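Local coordinates for adenosine monophosphate-protein transferase (Bartonella henselae str. Houston-1, PDB 5NH2), which transfers AMP from ATP to tyrosine or threonine residues of host target proteins in virulence, through the Fic domain contained in this fragment, at residues Glu33-Asp38 with Lys69-Trp74; His62-Leu67 with His151-Gly156; Met202-Glu207 with Pro236-Lys241. One frame throughout, in Å; residues are numbered along the deposited sequence.

Contact 1. Residues Glu33-Asp38 with Lys69-Trp74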
loop_
_atom_site.group_PDB
_atom_site.type_symbol
_atom_site.label_atom_id
_atom_site.label_comp_id
_atom_site.label_asym_id
_atom_site.label_seq_id
_atom_site.Cartn_x
_atom_site.Cartn_y
_atom_site.Cartn_z
ATOM N N GLU A 33 -9.616 11.565 -10.889
ATOM C CA GLU A 33 -10.258 12.051 -9.669
ATOM C C GLU A 33 -11.522 11.260 -9.340
ATOM O O GLU A 33 -11.758 10.925 -8.165
ATOM C CB GLU A 33 -10.571 13.541 -9.812
ATOM C CG GLU A 33 -9.355 14.450 -9.753
ATOM C CD GLU A 33 -9.694 15.913 -10.011
ATOM O OE1 GLU A 33 -10.800 16.220 -10.501
ATOM O OE2 GLU A 33 -8.858 16.770 -9.704
ATOM N N LYS A 34 -12.326 10.917 -10.363
ATOM C CA LYS A 34 -13.565 10.184 -10.112
ATOM C C LYS A 34 -13.315 8.701 -9.808
ATOM O O LYS A 34 -13.928 8.141 -8.881
ATOM C CB LYS A 34 -14.530 10.350 -11.294
ATOM C CG LYS A 34 -15.867 9.578 -11.143
ATOM C CD LYS A 34 -16.790 10.228 -10.080
ATOM C CE LYS A 34 -17.698 9.162 -9.463
ATOM N NZ LYS A 34 -18.812 9.669 -8.626
ATOM N N CYS A 35 -12.453 8.028 -10.599
ATOM C CA CYS A 35 -12.015 6.679 -10.226
ATOM C C CYS A 35 -11.395 6.661 -8.815
ATOM O O CYS A 35 -11.676 5.765 -8.016
ATOM C CB CYS A 35 -11.023 6.125 -11.263
ATOM S SG CYS A 35 -10.206 4.510 -10.745
ATOM N N SER A 36 -10.583 7.656 -8.475
ATOM C CA SER A 36 -10.003 7.677 -7.132
ATOM C C SER A 36 -11.076 7.785 -6.067
ATOM O O SER A 36 -10.970 7.161 -5.004
ATOM C CB SER A 36 -9.039 8.847 -6.983
ATOM O OG SER A 36 -7.771 8.374 -7.315
ATOM N N HIS A 37 -12.096 8.600 -6.344
ATOM C CA HIS A 37 -13.152 8.886 -5.381
ATOM C C HIS A 37 -13.989 7.646 -5.113
ATOM O O HIS A 37 -14.238 7.283 -3.939
ATOM C CB HIS A 37 -14.005 10.027 -5.927
ATOM C CG HIS A 37 -15.232 10.321 -5.126
ATOM N ND1 HIS A 37 -15.321 11.410 -4.289
ATOM C CD2 HIS A 37 -16.439 9.714 -5.090
ATOM C CE1 HIS A 37 -16.527 11.449 -3.753
ATOM N NE2 HIS A 37 -17.224 10.432 -4.224
ATOM N N ASP A 38 -14.368 6.942 -6.200
ATOM C CA ASP A 38 -15.170 5.729 -6.062
ATOM C C ASP A 38 -14.369 4.627 -5.396
ATOM O O ASP A 38 -14.916 3.873 -4.586
ATOM C CB ASP A 38 -15.683 5.271 -7.434
ATOM C CG ASP A 38 -16.830 6.164 -7.967
ATOM O OD1 ASP A 38 -17.444 6.889 -7.148
ATOM O OD2 ASP A 38 -17.115 6.147 -9.204
ATOM N N LYS A 69 -15.297 -1.929 -9.605
ATOM C CA LYS A 69 -16.552 -2.247 -10.284
ATOM C C LYS A 69 -17.313 -1.011 -10.776
ATOM O O LYS A 69 -18.067 -1.100 -11.744
ATOM C CB LYS A 69 -17.456 -3.053 -9.337
ATOM C CG LYS A 69 -17.822 -2.296 -8.063
ATOM C CD LYS A 69 -18.429 -3.206 -6.967
ATOM C CE LYS A 69 -19.588 -3.997 -7.482
ATOM N NZ LYS A 69 -20.644 -3.104 -8.075
ATOM N N ASN A 70 -17.212 0.119 -10.095
ATOM C CA ASN A 70 -17.940 1.279 -10.582
ATOM C C ASN A 70 -17.167 2.046 -11.650
ATOM O O ASN A 70 -17.710 2.991 -12.246
ATOM C CB ASN A 70 -18.285 2.184 -9.409
ATOM C CG ASN A 70 -19.295 1.541 -8.477
ATOM O OD1 ASN A 70 -20.303 1.022 -8.930
ATOM N ND2 ASN A 70 -19.019 1.547 -7.189
ATOM N N THR A 71 -15.921 1.655 -11.913
ATOM C CA THR A 71 -15.093 2.348 -12.877
ATOM C C THR A 71 -14.994 1.551 -14.181
ATOM O O THR A 71 -15.407 2.069 -15.230
ATOM C CB THR A 71 -13.709 2.640 -12.269
ATOM O OG1 THR A 71 -13.858 3.413 -11.077
ATOM C CG2 THR A 71 -12.777 3.402 -13.280
ATOM N N PHE A 72 -14.482 0.307 -14.120
ATOM C CA PHE A 72 -14.145 -0.512 -15.293
ATOM C C PHE A 72 -15.110 -1.683 -15.465
ATOM O O PHE A 72 -15.453 -2.371 -14.499
ATOM C CB PHE A 72 -12.703 -1.091 -15.205
ATOM C CG PHE A 72 -11.618 -0.049 -14.941
ATOM C CD1 PHE A 72 -11.401 1.020 -15.828
ATOM C CD2 PHE A 72 -10.824 -0.147 -13.823
ATOM C CE1 PHE A 72 -10.441 1.957 -15.569
ATOM C CE2 PHE A 72 -9.866 0.790 -13.559
ATOM C CZ PHE A 72 -9.655 1.837 -14.418
ATOM N N GLU A 73 -15.495 -1.944 -16.714
ATOM C CA GLU A 73 -16.232 -3.165 -17.029
ATOM C C GLU A 73 -15.432 -4.430 -16.667
ATOM O O GLU A 73 -16.018 -5.445 -16.297
ATOM C CB GLU A 73 -16.620 -3.182 -18.517
ATOM C CG GLU A 73 -17.674 -2.143 -18.935
ATOM C CD GLU A 73 -17.935 -2.115 -20.448
ATOM O OE1 GLU A 73 -17.897 -1.000 -21.024
ATOM O OE2 GLU A 73 -18.175 -3.194 -21.058
ATOM N N TRP A 74 -14.105 -4.378 -16.727
ATOM C CA TRP A 74 -13.255 -5.537 -16.471
ATOM C C TRP A 74 -12.786 -5.648 -15.004
ATOM O O TRP A 74 -11.755 -6.287 -14.735
ATOM C CB TRP A 74 -12.074 -5.536 -17.433
ATOM C CG TRP A 74 -11.382 -4.195 -17.538
ATOM C CD1 TRP A 74 -11.666 -3.173 -18.455
ATOM C CD2 TRP A 74 -10.293 -3.725 -16.729
ATOM N NE1 TRP A 74 -10.816 -2.127 -18.251
ATOM C CE2 TRP A 74 -9.961 -2.418 -17.206
ATOM C CE3 TRP A 74 -9.560 -4.275 -15.665
ATOM C CZ2 TRP A 74 -8.922 -1.629 -16.633
ATOM C CZ3 TRP A 74 -8.495 -3.493 -15.090
ATOM C CH2 TRP A 74 -8.190 -2.182 -15.583
HETATM O O HOH W 1 -17.279 2.361 -5.705
#

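Contact 2. Residues His62-Leu67 with His151-Gly156. With MG (magnesium ion), chain C.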
loop_
_atom_site.group_PDB
_atom_site.type_symbol
_atom_site.label_atom_id
_atom_site.label_comp_id
_atom_site.label_asym_id
_atom_site.label_seq_id
_atom_site.Cartn_x
_atom_site.Cartn_y
_atom_site.Cartn_z
ATOM N N HIS A 62 -11.680 -10.923 -6.456
ATOM C CA HIS A 62 -12.815 -10.333 -5.740
ATOM C C HIS A 62 -12.460 -8.947 -5.169
ATOM O O HIS A 62 -13.209 -7.979 -5.336
ATOM C CB HIS A 62 -13.267 -11.296 -4.621
ATOM C CG HIS A 62 -14.262 -10.707 -3.656
ATOM N ND1 HIS A 62 -15.618 -10.649 -3.917
ATOM C CD2 HIS A 62 -14.100 -10.173 -2.418
ATOM C CE1 HIS A 62 -16.244 -10.084 -2.896
ATOM N NE2 HIS A 62 -15.344 -9.777 -1.977
ATOM N N ILE A 63 -11.296 -8.819 -4.536
ATOM C CA ILE A 63 -10.830 -7.499 -4.089
ATOM C C ILE A 63 -10.769 -6.482 -5.253
ATOM O O ILE A 63 -11.295 -5.360 -5.148
ATOM C CB ILE A 63 -9.468 -7.637 -3.399
ATOM C CG1 ILE A 63 -9.627 -8.324 -2.060
ATOM C CG2 ILE A 63 -8.849 -6.298 -3.224
ATOM C CD1 ILE A 63 -8.282 -8.590 -1.465
ATOM N N HIS A 64 -10.096 -6.854 -6.362
ATOM C CA HIS A 64 -9.996 -5.938 -7.508
ATOM C C HIS A 64 -11.391 -5.585 -8.030
ATOM O O HIS A 64 -11.690 -4.416 -8.338
ATOM C CB HIS A 64 -9.117 -6.572 -8.604
ATOM C CG HIS A 64 -8.810 -5.665 -9.763
ATOM N ND1 HIS A 64 -9.666 -5.506 -10.834
ATOM C CD2 HIS A 64 -7.726 -4.884 -10.030
ATOM C CE1 HIS A 64 -9.143 -4.641 -11.688
ATOM N NE2 HIS A 64 -7.956 -4.262 -11.233
ATOM N N GLN A 65 -12.286 -6.577 -8.040
ATOM C CA GLN A 65 -13.644 -6.363 -8.501
ATOM C C GLN A 65 -14.398 -5.399 -7.588
ATOM O O GLN A 65 -15.193 -4.586 -8.065
ATOM C CB GLN A 65 -14.377 -7.683 -8.583
ATOM C CG GLN A 65 -15.695 -7.575 -9.349
ATOM C CD GLN A 65 -16.806 -8.368 -8.696
ATOM O OE1 GLN A 65 -17.187 -8.104 -7.547
ATOM N NE2 GLN A 65 -17.336 -9.349 -9.418
ATOM N N GLN A 66 -14.179 -5.471 -6.276
ATOM C CA GLN A 66 -14.923 -4.553 -5.417
ATOM C C GLN A 66 -14.340 -3.147 -5.532
ATOM O O GLN A 66 -15.091 -2.165 -5.564
ATOM C CB GLN A 66 -14.951 -5.048 -3.958
ATOM C CG GLN A 66 -15.783 -6.357 -3.810
ATOM C CD GLN A 66 -17.260 -6.172 -4.125
ATOM O OE1 GLN A 66 -17.792 -6.771 -5.058
ATOM N NE2 GLN A 66 -17.927 -5.335 -3.346
ATOM N N LEU A 67 -13.016 -3.033 -5.691
ATOM C CA LEU A 67 -12.424 -1.688 -5.750
ATOM C C LEU A 67 -12.882 -0.934 -6.995
ATOM O O LEU A 67 -13.132 0.273 -6.930
ATOM C CB LEU A 67 -10.872 -1.723 -5.684
ATOM C CG LEU A 67 -10.203 -2.320 -4.426
ATOM C CD1 LEU A 67 -8.674 -2.315 -4.493
ATOM C CD2 LEU A 67 -10.704 -1.699 -3.098
ATOM N N HIS A 151 1.858 -9.078 -11.497
ATOM C CA HIS A 151 1.271 -7.776 -11.835
ATOM C C HIS A 151 0.092 -8.065 -12.754
ATOM O O HIS A 151 0.064 -7.636 -13.914
ATOM C CB HIS A 151 2.357 -6.895 -12.489
ATOM C CG HIS A 151 1.984 -5.458 -12.662
ATOM N ND1 HIS A 151 2.134 -4.519 -11.660
ATOM C CD2 HIS A 151 1.507 -4.786 -13.743
ATOM C CE1 HIS A 151 1.738 -3.334 -12.110
ATOM N NE2 HIS A 151 1.331 -3.473 -13.364
ATOM N N PRO A 152 -0.807 -8.940 -12.314
ATOM C CA PRO A 152 -1.718 -9.600 -13.256
ATOM C C PRO A 152 -2.852 -8.737 -13.782
ATOM O O PRO A 152 -3.589 -9.253 -14.642
ATOM C CB PRO A 152 -2.284 -10.796 -12.451
ATOM C CG PRO A 152 -2.301 -10.317 -11.016
ATOM C CD PRO A 152 -1.053 -9.348 -10.904
ATOM N N PHE A 153 -3.115 -7.534 -13.234
ATOM C CA PHE A 153 -4.237 -6.715 -13.701
ATOM C C PHE A 153 -3.767 -5.630 -14.666
ATOM O O PHE A 153 -2.602 -5.234 -14.670
ATOM C CB PHE A 153 -5.031 -6.063 -12.547
ATOM C CG PHE A 153 -5.606 -7.061 -11.586
ATOM C CD1 PHE A 153 -6.805 -7.689 -11.867
ATOM C CD2 PHE A 153 -4.915 -7.404 -10.422
ATOM C CE1 PHE A 153 -7.331 -8.634 -11.005
ATOM C CE2 PHE A 153 -5.427 -8.365 -9.551
ATOM C CZ PHE A 153 -6.636 -8.985 -9.830
ATOM N N ARG A 154 -4.687 -5.215 -15.546
ATOM C CA ARG A 154 -4.425 -4.098 -16.448
ATOM C C ARG A 154 -4.093 -2.811 -15.692
ATOM O O ARG A 154 -3.219 -2.044 -16.125
ATOM C CB ARG A 154 -5.627 -3.888 -17.372
ATOM C CG ARG A 154 -5.498 -2.654 -18.211
ATOM C CD ARG A 154 -4.239 -2.715 -19.046
ATOM N NE ARG A 154 -4.115 -1.588 -19.966
ATOM C CZ ARG A 154 -3.479 -0.458 -19.670
ATOM N NH1 ARG A 154 -2.925 -0.301 -18.474
ATOM N NH2 ARG A 154 -3.394 0.521 -20.567
ATOM N N GLU A 155 -4.809 -2.537 -14.587
ATOM C CA GLU A 155 -4.546 -1.400 -13.704
ATOM C C GLU A 155 -5.093 -1.705 -12.293
ATOM O O GLU A 155 -5.993 -2.542 -12.128
ATOM C CB GLU A 155 -5.159 -0.125 -14.295
ATOM C CG GLU A 155 -4.991 1.143 -13.452
ATOM C CD GLU A 155 -3.650 1.834 -13.643
ATOM O OE1 GLU A 155 -3.304 2.142 -14.809
ATOM O OE2 GLU A 155 -2.956 2.073 -12.620
ATOM N N GLY A 156 -4.525 -1.025 -11.271
ATOM C CA GLY A 156 -4.855 -1.276 -9.883
ATOM C C GLY A 156 -4.115 -2.429 -9.187
ATOM O O GLY A 156 -4.639 -2.990 -8.199
HETATM MG MG MG C . -2.634 1.795 -10.228
#

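Contact 3. Residues Met202-Glu207 with Pro236-Lys241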
loop_
_atom_site.group_PDB
_atom_site.type_symbol
_atom_site.label_atom_id
_atom_site.label_comp_id
_atom_site.label_asym_id
_atom_site.label_seq_id
_atom_site.Cartn_x
_atom_site.Cartn_y
_atom_site.Cartn_z
ATOM N N MET A 202 13.409 -5.345 1.766
ATOM C CA MET A 202 12.027 -5.808 1.900
ATOM C C MET A 202 11.748 -6.457 3.263
ATOM O O MET A 202 10.712 -6.179 3.893
ATOM C CB MET A 202 11.670 -6.776 0.777
ATOM C CG MET A 202 10.139 -7.021 0.733
ATOM S SD MET A 202 9.088 -5.612 0.169
ATOM C CE MET A 202 9.447 -5.671 -1.611
ATOM N N GLN A 203 12.654 -7.319 3.737
ATOM C CA GLN A 203 12.520 -7.861 5.093
ATOM C C GLN A 203 12.451 -6.746 6.162
ATOM O O GLN A 203 11.671 -6.842 7.119
ATOM C CB GLN A 203 13.695 -8.831 5.385
ATOM C CG GLN A 203 13.727 -10.141 4.553
ATOM C CD GLN A 203 15.155 -10.757 4.440
ATOM O OE1 GLN A 203 16.133 -10.132 4.842
ATOM N NE2 GLN A 203 15.261 -11.985 3.896
ATOM N N HIS A 204 13.267 -5.686 6.020
ATOM C CA HIS A 204 13.267 -4.562 6.965
ATOM C C HIS A 204 11.955 -3.769 6.882
ATOM O O HIS A 204 11.346 -3.427 7.921
ATOM C CB HIS A 204 14.491 -3.680 6.682
ATOM C CG HIS A 204 14.626 -2.490 7.586
ATOM N ND1 HIS A 204 15.435 -1.411 7.279
ATOM C CD2 HIS A 204 14.070 -2.208 8.793
ATOM C CE1 HIS A 204 15.360 -0.510 8.249
ATOM N NE2 HIS A 204 14.534 -0.968 9.176
ATOM N N LEU A 205 11.472 -3.549 5.646
ATOM C CA LEU A 205 10.141 -2.998 5.421
ATOM C C LEU A 205 9.067 -3.773 6.198
ATOM O O LEU A 205 8.330 -3.172 6.996
ATOM C CB LEU A 205 9.832 -2.989 3.915
ATOM C CG LEU A 205 8.610 -2.174 3.440
ATOM C CD1 LEU A 205 8.798 -1.722 2.006
ATOM C CD2 LEU A 205 7.351 -2.946 3.522
ATOM N N PHE A 206 8.941 -5.103 5.958
ATOM C CA PHE A 206 7.910 -5.915 6.643
ATOM C C PHE A 206 8.090 -5.898 8.169
ATOM O O PHE A 206 7.095 -5.971 8.914
ATOM C CB PHE A 206 7.912 -7.384 6.143
ATOM C CG PHE A 206 7.027 -7.651 4.899
ATOM C CD1 PHE A 206 7.244 -6.968 3.674
ATOM C CD2 PHE A 206 6.034 -8.635 4.936
ATOM C CE1 PHE A 206 6.457 -7.239 2.547
ATOM C CE2 PHE A 206 5.207 -8.914 3.811
ATOM C CZ PHE A 206 5.411 -8.218 2.630
ATOM N N GLU A 207 9.349 -5.783 8.657
ATOM C CA GLU A 207 9.567 -5.726 10.108
ATOM C C GLU A 207 9.021 -4.417 10.723
ATOM O O GLU A 207 8.313 -4.448 11.741
ATOM C CB GLU A 207 11.055 -5.911 10.428
ATOM C CG GLU A 207 11.468 -5.416 11.824
ATOM C CD GLU A 207 11.106 -6.374 12.970
ATOM O OE1 GLU A 207 10.636 -7.531 12.724
ATOM O OE2 GLU A 207 11.281 -5.941 14.143
ATOM N N PRO A 236 13.215 8.259 2.075
ATOM C CA PRO A 236 13.267 7.063 2.920
ATOM C C PRO A 236 12.937 7.411 4.367
ATOM O O PRO A 236 13.447 8.393 4.922
ATOM C CB PRO A 236 14.717 6.570 2.757
ATOM C CG PRO A 236 15.485 7.712 2.195
ATOM C CD PRO A 236 14.526 8.613 1.482
ATOM N N VAL A 237 12.037 6.617 4.956
ATOM C CA VAL A 237 11.624 6.708 6.360
ATOM C C VAL A 237 11.629 5.287 6.908
ATOM O O VAL A 237 10.948 4.409 6.368
ATOM C CB VAL A 237 10.228 7.343 6.533
ATOM C CG1 VAL A 237 9.831 7.472 8.032
ATOM C CG2 VAL A 237 10.204 8.719 5.851
ATOM N N MET A 238 12.445 5.029 7.918
ATOM C CA MET A 238 12.497 3.674 8.431
ATOM C C MET A 238 12.950 3.713 9.873
ATOM O O MET A 238 13.466 4.727 10.374
ATOM C CB MET A 238 13.423 2.770 7.618
ATOM C CG MET A 238 14.778 3.328 7.509
ATOM S SD MET A 238 15.620 2.708 6.054
ATOM C CE MET A 238 17.143 3.601 6.231
ATOM N N VAL A 239 12.729 2.592 10.529
ATOM C CA VAL A 239 13.106 2.444 11.914
ATOM C C VAL A 239 14.484 1.827 11.950
ATOM O O VAL A 239 14.759 0.870 11.215
ATOM C CB VAL A 239 12.079 1.595 12.657
ATOM C CG1 VAL A 239 12.631 1.113 14.015
ATOM C CG2 VAL A 239 10.816 2.444 12.831
ATOM N N ALA A 240 15.360 2.396 12.777
ATOM C CA ALA A 240 16.715 1.888 12.910
ATOM C C ALA A 240 16.717 0.383 13.141
ATOM O O ALA A 240 15.914 -0.142 13.921
ATOM C CB ALA A 240 17.409 2.597 14.070
ATOM N N LYS A 241 17.627 -0.309 12.441
ATOM C CA LYS A 241 17.807 -1.753 12.593
ATOM C C LYS A 241 18.654 -2.082 13.821
ATOM O O LYS A 241 19.637 -1.397 14.127
ATOM C CB LYS A 241 18.484 -2.357 11.360
ATOM C CG LYS A 241 17.812 -2.109 10.044
ATOM C CD LYS A 241 18.424 -3.007 8.941
ATOM C CE LYS A 241 18.305 -4.512 9.275
ATOM N NZ LYS A 241 18.340 -5.386 8.063
#

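Contact 1. Residues Glu33-Asp38 with Lys69-Trp74
C35 and T71 carry most of this contact, with D38, about one turn along the helix from C35, facing N70, the residue before T71. The sulfur of C35 lies against the methyl group of T71, SG to CG2 3.8 Å; with SG anti to the backbone N (chi1 171°) the thiol reaches out from the helix flank to the loop. The same methyl also rests on the ring of F72, CG2 standing 3.5 Å above the ring plane near its centre, while W74 CZ2 covers the opposite face. The methyl thus touches both the sulfur and the ring, while C35 SG itself also comes obliquely to the F72 ring, 5.4 Å from its centroid, a loose sulfur-aromatic contact. A small apolar thiol suits this place, since helix and loop come close at C35 and T71, their CA atoms being 5.9 Å apart.

Threonine serves two surroundings at once: its methyl joins the apolar packing, and its OG1 is hydrogen-bonded to Y23 OH. That phenol is also hydrogen-bonded to D38 OD2, so one tyrosine couples both segments, which have no direct hydrogen bond between them. The other carboxylate oxygen, D38 OD1, pairs with K34 NZ at 3.4 Å, a salt bridge across one turn. On the loop side N70 comes nearest with its CB, 4.1 Å from D38 OD2, the carboxylate and amide planes turned 72° apart.

The contact sets helix 28-46 against the loop that follows helix 57-68 in the Fic domain. C35 lies near the ATP-binding R159, while S36 and H37 of the same helix meet the neighbouring antitoxin-homologue chain, BiaA.

Contact 2. Residues His62-Leu67 with His151-Gly156
H64 lays its imidazole flat over the phenyl ring of F153 in an offset stack, centroids 4.0 Å apart and planes only 4° from parallel. CD2 of H64 sits 3.4 Å from F153 CG, and the H64 CB group rides over the same phenyl face as a CH-pi contact; the two side chains run antiparallel to each other, with the H64 CB reaching the far end of the phenyl. With CG anti to its backbone N (chi1 -173°), the histidine stretches straight off its helix to reach the loop.

At the ring edge, H64 NE2 donates to the backbone O of E155 at 2.8 Å. The carbonyl meets it nearly end-on and lies in the imidazole plane. H64 ND1 takes a hydrogen bond from G76 N, consistent with a neutral ring protonated on NE2. Stack and two bonds together fix the rotation of the imidazole, a task suited to a flat group with a donor on one side and an acceptor on the other.

The loop thus held belongs to the Fic signature motif, which starts at H151. E155 sends its carboxylate away from H64 to bind magnesium through OE2 at 2.4 Å. G156 occupies the N-cap position of helix 157-171; at its positive phi (84°) a side chain would jam against the preceding carbonyl, which calls for glycine. The contact therefore ties helix 57-68 to the turn between helices 133-150 and 157-171; F153 also packs on L60 and C61, and L67 faces helix 28-46.

Contact 3. Residues Met202-Glu207 with Pro236-Lys241
The imidazole of H204 has K241 over one face and the carbonyl of V239 at its edge, while M238 comes obliquely past CE1 from the other side of the ring plane. K241 contributes its aliphatic part: CG stands over the face, 3.6 Å from the ring centroid of H204, in a CH-pi contact. Lysine suits such a place because its methylene chain can cover a ring while the amine runs on; K241 NZ stays 5.0 Å from H204 ND1. This side chain is poorly ordered, so its cover may be loose.

The edge is held more definitely. H204 NE2 donates to V239 O at 2.8 Å, with an N-H...O angle of 145°, a somewhat bent bond. The donor lies in the carbonyl plane and the oxygen close to the ring plane, so the bond restrains the imidazole's tilt. CG anti to the backbone N carries the ring directly out from the helix, with the reach needed to span the gap to the strand end and the residues after it (H204 CA to K241 CA 7.8 Å).

M238 brings CB to 3.9 Å from H204 CE1, and its sulfur approaches obliquely, M238 SD 4.8 Å from the H204 ring centroid. The unbranched thioether, extended beyond CG, lies along the rim of the ring near CE1.

Helix 200-208 of the Fido region is thus joined to strand 237-239, an outer strand of the mixed sheet in the delivery domain, parallel to its neighbour 265-270. V239 N is further bonded to D208 OD2, about one turn after H204 at the end of the helix. R185 of helix 183-196 touches both H204 and M238, and helix 212-227 packs on V239.

Contacts 1 and 2 are close neighbours, their centres 11 Å apart, and they touch through W74, which packs on H64, R154 and E155. Their segments interleave along the chain: 33-38, 62-67, 69-74, then 151-156. Helix 57-68 gives contact 2 its H64 and runs directly into the loop of contact 1. Both lie beside the nucleotide site: contact 2 includes the magnesium ligand E155, and C35 of contact 1 is near R159. Contact 3 follows later in the sequence and lies on the opposite side of the chain's centre, about 33 Å from contact 1 and 27 Å from contact 2, centre to centre. There the catalytic Fic domain meets the delivery domain, well apart from the ATP site.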